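Long-range contacts in beta-N-acetylglucosaminidase-like protein Glycoside hydrolase family 20 (Flavobacterium johnsoniae, PDB 6YHH), which probably hydrolyses terminal N-acetylhexosamine residues, acting as a family 20 beta-N-acetylglucosaminidase (chitobiase) in bacterial chitin degradation: residues P534-T539 / D659-V664; K27-N32 / N73-I78; A378-W383 / Y404-S409. All coordinates share one frame; numbering follows the deposited sequence.

Contact 1: P534-T539 / D659-V664; sequences PLKGYT and DVELSV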
loop_
_atom_site.group_PDB
_atom_site.type_symbol
_atom_site.label_atom_id
_atom_site.label_comp_id
_atom_site.label_asym_id
_atom_site.label_seq_id
_atom_site.Cartn_x
_atom_site.Cartn_y
_atom_site.Cartn_z
ATOM N N PRO A 534 4.686 -16.160 15.702
ATOM C CA PRO A 534 4.088 -17.233 14.924
ATOM C C PRO A 534 4.898 -18.534 14.972
ATOM O O PRO A 534 6.132 -18.536 15.070
ATOM C CB PRO A 534 4.052 -16.686 13.499
ATOM C CG PRO A 534 4.733 -15.384 13.526
ATOM C CD PRO A 534 5.199 -15.042 14.915
ATOM N N LEU A 535 4.217 -19.669 14.923
ATOM C CA LEU A 535 4.933 -20.940 15.025
ATOM C C LEU A 535 6.018 -21.045 13.955
ATOM O O LEU A 535 5.854 -20.632 12.808
ATOM C CB LEU A 535 3.952 -22.106 14.955
ATOM C CG LEU A 535 2.825 -22.238 15.939
ATOM C CD1 LEU A 535 2.089 -23.554 15.841
ATOM C CD2 LEU A 535 3.424 -22.155 17.319
ATOM N N LYS A 536 7.167 -21.601 14.355
ATOM C CA LYS A 536 8.379 -21.552 13.549
ATOM C C LYS A 536 8.645 -22.811 12.754
ATOM O O LYS A 536 8.237 -23.903 13.160
ATOM C CB LYS A 536 9.592 -21.260 14.452
ATOM C CG LYS A 536 9.494 -19.919 15.156
ATOM C CD LYS A 536 10.493 -19.772 16.321
ATOM C CE LYS A 536 10.605 -18.338 16.855
ATOM N NZ LYS A 536 9.291 -17.890 17.408
ATOM N N GLY A 537 9.395 -22.693 11.672
ATOM C CA GLY A 537 9.809 -23.890 10.954
ATOM C C GLY A 537 8.673 -24.299 10.005
ATOM O O GLY A 537 8.149 -23.456 9.238
ATOM N N TYR A 538 8.273 -25.571 10.139
ATOM C CA TYR A 538 7.199 -26.101 9.295
ATOM C C TYR A 538 6.021 -26.555 10.161
ATOM O O TYR A 538 5.332 -27.512 9.833
ATOM C CB TYR A 538 7.806 -27.207 8.343
ATOM C CG TYR A 538 8.848 -26.661 7.317
ATOM C CD1 TYR A 538 8.454 -25.992 6.181
ATOM C CD2 TYR A 538 10.216 -26.758 7.547
ATOM C CE1 TYR A 538 9.392 -25.482 5.257
ATOM C CE2 TYR A 538 11.156 -26.260 6.661
ATOM C CZ TYR A 538 10.749 -25.562 5.518
ATOM O OH TYR A 538 11.715 -25.017 4.577
ATOM N N THR A 539 5.747 -25.821 11.286
ATOM C CA THR A 539 4.722 -26.144 12.200
ATOM C C THR A 539 3.480 -25.290 12.162
ATOM O O THR A 539 2.453 -25.604 12.808
ATOM C CB THR A 539 5.287 -26.174 13.639
ATOM O OG1 THR A 539 5.733 -24.859 14.049
ATOM C CG2 THR A 539 6.456 -27.122 13.711
ATOM N N ASP A 659 -1.935 -20.624 16.100
ATOM C CA ASP A 659 -0.669 -20.756 15.402
ATOM C C ASP A 659 0.345 -19.728 15.848
ATOM O O ASP A 659 1.172 -19.294 15.096
ATOM C CB ASP A 659 -0.901 -20.751 13.856
ATOM C CG ASP A 659 -1.428 -22.096 13.332
ATOM O OD1 ASP A 659 -1.282 -23.143 14.055
ATOM O OD2 ASP A 659 -2.065 -22.155 12.235
ATOM N N VAL A 660 0.328 -19.432 17.147
ATOM C CA VAL A 660 1.394 -18.659 17.733
ATOM C C VAL A 660 1.850 -19.356 19.028
ATOM O O VAL A 660 1.181 -20.287 19.505
ATOM C CB VAL A 660 0.973 -17.224 18.111
ATOM C CG1 VAL A 660 0.526 -16.451 16.893
ATOM C CG2 VAL A 660 -0.149 -17.205 19.143
ATOM N N GLU A 661 2.937 -18.828 19.576
ATOM C CA GLU A 661 3.487 -19.233 20.832
ATOM C C GLU A 661 3.809 -18.031 21.682
ATOM O O GLU A 661 4.088 -16.939 21.217
ATOM C CB GLU A 661 4.731 -20.063 20.595
ATOM C CG GLU A 661 5.920 -19.343 19.985
ATOM C CD GLU A 661 7.023 -20.230 19.487
ATOM O OE1 GLU A 661 6.768 -21.427 19.275
ATOM O OE2 GLU A 661 8.159 -19.728 19.243
ATOM N N LEU A 662 3.749 -18.251 22.994
ATOM C CA LEU A 662 4.208 -17.260 23.962
ATOM C C LEU A 662 5.723 -17.300 24.149
ATOM O O LEU A 662 6.273 -18.311 24.573
ATOM C CB LEU A 662 3.539 -17.480 25.354
ATOM C CG LEU A 662 2.070 -17.115 25.498
ATOM C CD1 LEU A 662 1.487 -17.741 26.785
ATOM C CD2 LEU A 662 1.871 -15.619 25.440
ATOM N N SER A 663 6.409 -16.244 23.752
ATOM C CA SER A 663 7.861 -16.275 23.737
ATOM C C SER A 663 8.464 -15.727 25.017
ATOM O O SER A 663 9.630 -15.453 25.096
ATOM C CB SER A 663 8.385 -15.555 22.489
ATOM O OG SER A 663 7.918 -14.214 22.430
ATOM N N VAL A 664 7.624 -15.642 26.028
ATOM C CA VAL A 664 8.038 -15.434 27.435
ATOM C C VAL A 664 8.099 -16.727 28.216
ATOM O O VAL A 664 8.532 -16.736 29.380
ATOM C CB VAL A 664 7.071 -14.438 28.131
ATOM C CG1 VAL A 664 7.142 -13.043 27.533
ATOM C CG2 VAL A 664 5.638 -14.920 28.140
HETATM O O HOH W 1 7.590 -22.651 16.984
#

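Contact 2: K27-N32 / N73-I78; sequences KNFKVN and NAELQI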
loop_
_atom_site.group_PDB
_atom_site.type_symbol
_atom_site.label_atom_id
_atom_site.label_comp_id
_atom_site.label_asym_id
_atom_site.label_seq_id
_atom_site.Cartn_x
_atom_site.Cartn_y
_atom_site.Cartn_z
ATOM N N LYS A 27 17.069 25.650 5.114
ATOM C CA LYS A 27 16.483 25.883 3.828
ATOM C C LYS A 27 17.467 26.246 2.706
ATOM O O LYS A 27 17.129 26.227 1.525
ATOM C CB LYS A 27 15.368 26.959 3.970
ATOM C CG LYS A 27 14.219 26.758 2.973
ATOM C CD LYS A 27 13.051 27.609 3.392
ATOM C CE LYS A 27 12.121 27.685 2.228
ATOM N NZ LYS A 27 11.212 26.560 2.282
ATOM N N ASN A 28 18.733 26.474 3.051
ATOM C CA ASN A 28 19.796 26.703 2.072
ATOM C C ASN A 28 20.304 25.422 1.444
ATOM O O ASN A 28 21.042 25.440 0.467
ATOM C CB ASN A 28 21.020 27.433 2.731
ATOM C CG ASN A 28 21.988 27.963 1.682
ATOM O OD1 ASN A 28 21.536 28.615 0.714
ATOM N ND2 ASN A 28 23.314 27.647 1.809
ATOM N N PHE A 29 19.947 24.274 2.048
ATOM C CA PHE A 29 20.415 23.010 1.529
ATOM C C PHE A 29 20.084 22.695 0.080
ATOM O O PHE A 29 18.900 22.736 -0.351
ATOM C CB PHE A 29 19.938 21.884 2.417
ATOM C CG PHE A 29 20.562 20.530 2.116
ATOM C CD1 PHE A 29 21.820 20.211 2.622
ATOM C CD2 PHE A 29 19.902 19.575 1.378
ATOM C CE1 PHE A 29 22.371 18.976 2.359
ATOM C CE2 PHE A 29 20.468 18.307 1.157
ATOM C CZ PHE A 29 21.723 18.042 1.615
ATOM N N LYS A 30 21.137 22.368 -0.656
ATOM C CA LYS A 30 21.084 21.935 -2.020
ATOM C C LYS A 30 22.109 20.854 -2.323
ATOM O O LYS A 30 23.096 20.687 -1.569
ATOM C CB LYS A 30 21.331 23.171 -2.977
ATOM C CG LYS A 30 20.272 24.247 -2.923
ATOM C CD LYS A 30 20.526 25.392 -3.920
ATOM C CE LYS A 30 21.392 26.504 -3.283
ATOM N NZ LYS A 30 21.060 27.183 -1.957
ATOM N N VAL A 31 21.886 20.155 -3.432
ATOM C CA VAL A 31 22.709 19.079 -3.928
ATOM C C VAL A 31 23.215 19.348 -5.331
ATOM O O VAL A 31 22.529 19.883 -6.200
ATOM C CB VAL A 31 21.998 17.695 -3.833
ATOM C CG1 VAL A 31 20.809 17.627 -4.764
ATOM C CG2 VAL A 31 22.951 16.552 -4.107
ATOM N N ASN A 32 24.446 18.908 -5.561
ATOM C CA ASN A 32 25.136 19.031 -6.844
ATOM C C ASN A 32 25.855 17.744 -7.133
ATOM O O ASN A 32 26.382 17.139 -6.174
ATOM C CB ASN A 32 26.187 20.148 -6.742
ATOM C CG ASN A 32 26.765 20.503 -8.091
ATOM O OD1 ASN A 32 26.028 20.853 -9.022
ATOM N ND2 ASN A 32 28.121 20.361 -8.219
ATOM N N ASN A 73 28.172 25.340 -5.929
ATOM C CA ASN A 73 28.487 25.606 -4.509
ATOM C C ASN A 73 27.522 24.986 -3.530
ATOM O O ASN A 73 27.454 25.411 -2.400
ATOM C CB ASN A 73 28.452 27.091 -4.231
ATOM C CG ASN A 73 29.419 27.832 -5.093
ATOM O OD1 ASN A 73 30.583 27.417 -5.237
ATOM N ND2 ASN A 73 28.941 28.875 -5.734
ATOM N N ALA A 74 26.736 24.000 -3.987
ATOM C CA ALA A 74 25.811 23.312 -3.097
ATOM C C ALA A 74 26.457 22.741 -1.845
ATOM O O ALA A 74 27.624 22.266 -1.879
ATOM C CB ALA A 74 25.155 22.181 -3.876
ATOM N N GLU A 75 25.706 22.691 -0.751
ATOM C CA GLU A 75 26.187 22.120 0.517
ATOM C C GLU A 75 26.498 20.640 0.429
ATOM O O GLU A 75 27.325 20.165 1.182
ATOM C CB GLU A 75 25.256 22.439 1.673
ATOM C CG GLU A 75 25.340 23.881 2.126
ATOM C CD GLU A 75 24.187 24.303 3.016
ATOM O OE1 GLU A 75 23.172 23.509 3.166
ATOM O OE2 GLU A 75 24.291 25.436 3.579
ATOM N N LEU A 76 25.791 19.923 -0.432
ATOM C CA LEU A 76 26.063 18.487 -0.686
ATOM C C LEU A 76 26.570 18.302 -2.074
ATOM O O LEU A 76 25.877 18.578 -3.081
ATOM C CB LEU A 76 24.797 17.575 -0.435
ATOM C CG LEU A 76 25.022 16.087 -0.795
ATOM C CD1 LEU A 76 26.055 15.344 0.041
ATOM C CD2 LEU A 76 23.676 15.398 -0.675
ATOM N N GLN A 77 27.810 17.819 -2.166
ATOM C CA GLN A 77 28.492 17.515 -3.458
ATOM C C GLN A 77 28.677 16.045 -3.578
ATOM O O GLN A 77 29.144 15.418 -2.619
ATOM C CB GLN A 77 29.900 18.126 -3.469
ATOM C CG GLN A 77 29.887 19.616 -3.411
ATOM C CD GLN A 77 29.391 20.222 -4.714
ATOM O OE1 GLN A 77 29.607 19.666 -5.822
ATOM N NE2 GLN A 77 28.683 21.386 -4.586
ATOM N N ILE A 78 28.288 15.525 -4.727
ATOM C CA ILE A 78 28.368 14.156 -5.049
ATOM C C ILE A 78 29.209 14.035 -6.327
ATOM O O ILE A 78 28.792 14.470 -7.385
ATOM C CB ILE A 78 26.974 13.565 -5.298
ATOM C CG1 ILE A 78 26.028 13.816 -4.105
ATOM C CG2 ILE A 78 27.093 12.111 -5.636
ATOM C CD1 ILE A 78 24.629 13.438 -4.461
HETATM O O HOH W 2 23.457 24.679 -0.691
#

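Contact 3: A378-W383 / Y404-S409; sequences AIVHSW and YKTVLS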
loop_
_atom_site.group_PDB
_atom_site.type_symbol
_atom_site.label_atom_id
_atom_site.label_comp_id
_atom_site.label_asym_id
_atom_site.label_seq_id
_atom_site.Cartn_x
_atom_site.Cartn_y
_atom_site.Cartn_z
ATOM N N ALA A 378 28.630 -22.937 -13.948
ATOM C CA ALA A 378 27.273 -22.818 -13.238
ATOM C C ALA A 378 27.474 -22.271 -11.830
ATOM O O ALA A 378 28.429 -22.624 -11.087
ATOM C CB ALA A 378 26.582 -24.144 -13.153
ATOM N N ILE A 379 26.560 -21.370 -11.443
ATOM C CA ILE A 379 26.509 -20.916 -10.047
ATOM C C ILE A 379 25.643 -21.823 -9.195
ATOM O O ILE A 379 24.497 -22.173 -9.600
ATOM C CB ILE A 379 26.007 -19.494 -10.004
ATOM C CG1 ILE A 379 26.946 -18.658 -10.838
ATOM C CG2 ILE A 379 25.970 -18.981 -8.581
ATOM C CD1 ILE A 379 26.545 -17.275 -11.021
ATOM N N VAL A 380 26.171 -22.255 -8.038
ATOM C CA VAL A 380 25.504 -23.228 -7.183
ATOM C C VAL A 380 24.830 -22.440 -6.058
ATOM O O VAL A 380 25.513 -21.657 -5.386
ATOM C CB VAL A 380 26.499 -24.259 -6.615
ATOM C CG1 VAL A 380 25.873 -25.172 -5.525
ATOM C CG2 VAL A 380 26.953 -25.123 -7.752
ATOM N N HIS A 381 23.533 -22.678 -5.839
ATOM C CA HIS A 381 22.796 -21.971 -4.818
ATOM C C HIS A 381 22.604 -22.920 -3.631
ATOM O O HIS A 381 21.796 -23.838 -3.668
ATOM C CB HIS A 381 21.480 -21.461 -5.424
ATOM C CG HIS A 381 20.859 -20.355 -4.656
ATOM N ND1 HIS A 381 19.830 -19.620 -5.182
ATOM C CD2 HIS A 381 21.098 -19.857 -3.406
ATOM C CE1 HIS A 381 19.464 -18.693 -4.316
ATOM N NE2 HIS A 381 20.190 -18.824 -3.213
ATOM N N SER A 382 23.399 -22.690 -2.576
ATOM C CA SER A 382 23.419 -23.516 -1.404
ATOM C C SER A 382 22.277 -23.165 -0.451
ATOM O O SER A 382 22.258 -22.065 0.120
ATOM C CB SER A 382 24.770 -23.322 -0.682
ATOM O OG SER A 382 24.849 -24.091 0.513
ATOM N N TRP A 383 21.403 -24.137 -0.210
ATOM C CA TRP A 383 20.184 -23.936 0.575
ATOM C C TRP A 383 19.854 -24.979 1.630
ATOM O O TRP A 383 19.107 -24.637 2.626
ATOM C CB TRP A 383 18.992 -23.771 -0.349
ATOM C CG TRP A 383 18.466 -25.043 -0.931
ATOM C CD1 TRP A 383 18.855 -25.613 -2.074
ATOM C CD2 TRP A 383 17.361 -25.836 -0.442
ATOM N NE1 TRP A 383 18.108 -26.742 -2.359
ATOM C CE2 TRP A 383 17.169 -26.903 -1.376
ATOM C CE3 TRP A 383 16.544 -25.784 0.695
ATOM C CZ2 TRP A 383 16.198 -27.879 -1.195
ATOM C CZ3 TRP A 383 15.554 -26.731 0.842
ATOM C CH2 TRP A 383 15.425 -27.799 -0.071
ATOM N N TYR A 404 33.158 -24.308 -8.093
ATOM C CA TYR A 404 31.912 -23.629 -8.453
ATOM C C TYR A 404 31.672 -22.393 -7.610
ATOM O O TYR A 404 31.852 -22.394 -6.392
ATOM C CB TYR A 404 30.720 -24.561 -8.275
ATOM C CG TYR A 404 30.760 -25.815 -9.076
ATOM C CD1 TYR A 404 31.421 -26.939 -8.601
ATOM C CD2 TYR A 404 30.133 -25.906 -10.335
ATOM C CE1 TYR A 404 31.487 -28.103 -9.342
ATOM C CE2 TYR A 404 30.155 -27.086 -11.060
ATOM C CZ TYR A 404 30.858 -28.157 -10.562
ATOM O OH TYR A 404 30.886 -29.307 -11.344
ATOM N N LYS A 405 31.311 -21.300 -8.273
ATOM C CA LYS A 405 30.891 -20.104 -7.559
ATOM C C LYS A 405 29.570 -20.378 -6.865
ATOM O O LYS A 405 28.784 -21.124 -7.428
ATOM C CB LYS A 405 30.692 -18.971 -8.495
ATOM C CG LYS A 405 31.963 -18.564 -9.194
ATOM C CD LYS A 405 31.864 -17.345 -10.052
ATOM C CE LYS A 405 30.979 -17.501 -11.280
ATOM N NZ LYS A 405 31.517 -18.629 -12.120
ATOM N N THR A 406 29.425 -19.843 -5.660
ATOM C CA THR A 406 28.284 -20.225 -4.806
ATOM C C THR A 406 27.644 -19.010 -4.135
ATOM O O THR A 406 28.321 -18.095 -3.800
ATOM C CB THR A 406 28.751 -21.259 -3.762
ATOM O OG1 THR A 406 29.242 -22.437 -4.464
ATOM C CG2 THR A 406 27.669 -21.779 -2.954
ATOM N N VAL A 407 26.349 -19.121 -3.870
ATOM C CA VAL A 407 25.597 -18.145 -3.080
ATOM C C VAL A 407 24.920 -18.907 -1.970
ATOM O O VAL A 407 24.347 -19.972 -2.216
ATOM C CB VAL A 407 24.480 -17.470 -3.978
ATOM C CG1 VAL A 407 23.575 -16.557 -3.147
ATOM C CG2 VAL A 407 25.107 -16.645 -5.088
ATOM N N LEU A 408 25.005 -18.378 -0.739
ATOM C CA LEU A 408 24.435 -19.008 0.431
ATOM C C LEU A 408 23.024 -18.440 0.687
ATOM O O LEU A 408 22.825 -17.235 0.909
ATOM C CB LEU A 408 25.286 -18.809 1.637
ATOM C CG LEU A 408 24.805 -19.605 2.835
ATOM C CD1 LEU A 408 24.815 -21.108 2.623
ATOM C CD2 LEU A 408 25.454 -19.279 4.185
ATOM N N SER A 409 22.029 -19.318 0.666
ATOM C CA SER A 409 20.692 -19.028 1.257
ATOM C C SER A 409 20.332 -19.839 2.503
ATOM O O SER A 409 19.491 -19.363 3.291
ATOM C CB SER A 409 19.537 -19.079 0.220
ATOM O OG SER A 409 19.666 -17.952 -0.628
HETATM O O HOH W 3 30.738 -21.246 -11.137
#

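Contact 1: P534-T539 / D659-V664
Leu535 lies across the backbone of Asp659 and Val660. Its CB stands 4.0 Å from Asp659 O, and chi1 (-58°), which sets CG beside the backbone N, lays that atom over the same oxygen at 3.5 Å. From there chi2 (-171°) directs the branches: Leu535 CD1 reaches Asp659 OD1 at 3.8 Å, while Leu535 CD2 settles on Val660 C at 3.6 Å. The backbone ties this down, because Leu535 N donates to Asp659 O over 3.1 Å. The other carboxylate oxygen of Asp659, OD2, is hydrogen-bonded outside the segments, with Tyr547 OH.

Next along the chain, Lys536 forms a salt bridge to Glu661, NZ meeting OE2 at 2.8 Å from above the carboxylate plane. The other oxygen, OE1, is joined through a water to Lys536 N and also pairs with Lys655. Shortened to an alanine here, Lys536 would probably leave Glu661 OE2 and Glu533 without the ammonium they share.

Pro534 and Val660 form an antiparallel, non-hydrogen-bonded pair where strands 532-534 and 660-662 meet in a two-stranded sheet. Val660 packs on Leu619 of helix 617-634 and on helix 556-559, which places this small sheet among the helices of the C-terminal part.

Contact 2: K27-N32 / N73-I78
Val31 and Leu76 are paired in parallel strands, their side chains side by side on one face, with Val31 CG2 3.7 Å from Leu76 CD2. The same CG2 of Val31 touches Ile78 CD1 at 3.6 Å, and Phe29 brings CZ to 3.7 Å from Leu76 CB. This is the tight side: helix 40-56 covers it through Val45, Phe48 and Leu52, while helix 110-123 packs on Leu76 and Ile78. Between the chains, Leu76 N donates to Lys30 O, Asn32 N to Leu76 O and Ile78 N to Asn32 O, a parallel ladder.

On the other face, Asn32 ND2 gives Gln77 OE1 a nearly straight bond of 2.9 Å (174° at the hydrogen), on a lone pair of the acceptor. A bend at chi2 of Gln77 (-71°) folds its amide back, and Gln77 NE2 donates to Ala74 O at 3.0 Å. Asn32 OD1 accepts from Phe71 N, so both amides are held at both ends.

The exposed side belongs to Asn28, whose ND2 meets Glu75 OE2 at 3.0 Å from above the carboxylate plane, the flat groups 84° apart. Glu75 itself is pressed inward, OE1 lying 3.2 Å from Phe29 CA. A water links Asn28 O with Glu75 N.

Chemically, the contact grades from an apolar helix-covered face, through an amide pair of fixed rotation, to a polar, partly solvent-facing end with one bridging water.

Contact 3: A378-W383 / Y404-S409
His381 holds CG anti to its backbone N (chi1 -160°), and its chi2 of 168° turns the ring so that NE2 faces Ser409, whose OG lies anti to its own carbonyl carbon. Together these rotations bring His381 NE2 to 2.8 Å from Ser409 OG. NE2 is the donor, the bond bends to 155° at the hydrogen, and OG sits at the ring edge, slightly tilted from its plane. Ser409 OG also bonds to the carbonyl of Glu447 on strand 443-450, while His381 ND1 bonds to His312 and the ring stacks on Trp366. Both nitrogens are therefore engaged, fixing the ring's rotation. Beside it, Val407 CG1 lies 4.1 Å from His381 NE2.

The backbone frame is a parallel ladder between strands 379-382 and 406-408, whose axes approach to 4.8 Å. Val380 N donates to Lys405 O at 2.9 Å, Val407 N to Val380 O, Ser382 N to Val407 O, and Ser409 N to Ser382 O at 2.8 Å. Val380, Thr406, Ser382 and Leu408 share the other face: Thr406 CG2 stands 4.0 Å from Ser382 CB, and Leu408 CD1 is 3.7 Å from Ser382 OG, which bonds to Ser395. This face meets helix 394-401, the connecting helix of a beta-alpha-beta crossover. Near the start of the strands, Val380 CG2 packs on Tyr404 CB at 3.8 Å, and a water that accepts from Lys405 N and NZ reaches Ala378 O across the contact.

His381 and Val407 point away from that helix, consistent with the interior of the TIM-barrel-like catalytic domain. The chemistry implies a buried chain of hydrogen bonds, His312 to His381 to Ser409 to Glu447, running across the barrel from strand 310-312 to 443-450 past strand 362-366, whereas the helix-side face mixes carbon contacts with hydroxyl bonds.

Along the chain the contacts come in the order 2, 3, 1, each closing before the next opens. Contact 2 belongs to the mixed sheet of the N-terminal family 20 domain 2, and contact 3 to the separate sheet of the TIM-barrel catalytic domain; their centres are 43 Å apart. Contact 1 joins two short strands in the helix-rich C-terminal part. It lies on the opposite side of the chain's centre from contact 2, with 49 Å between centres, yet about 6 Å from contact 3 at the nearest atoms, without touching it. The three thus share no sheet and lie in three separate parts, domain 2, the catalytic barrel and the C-terminal helical part, the last close to the barrel.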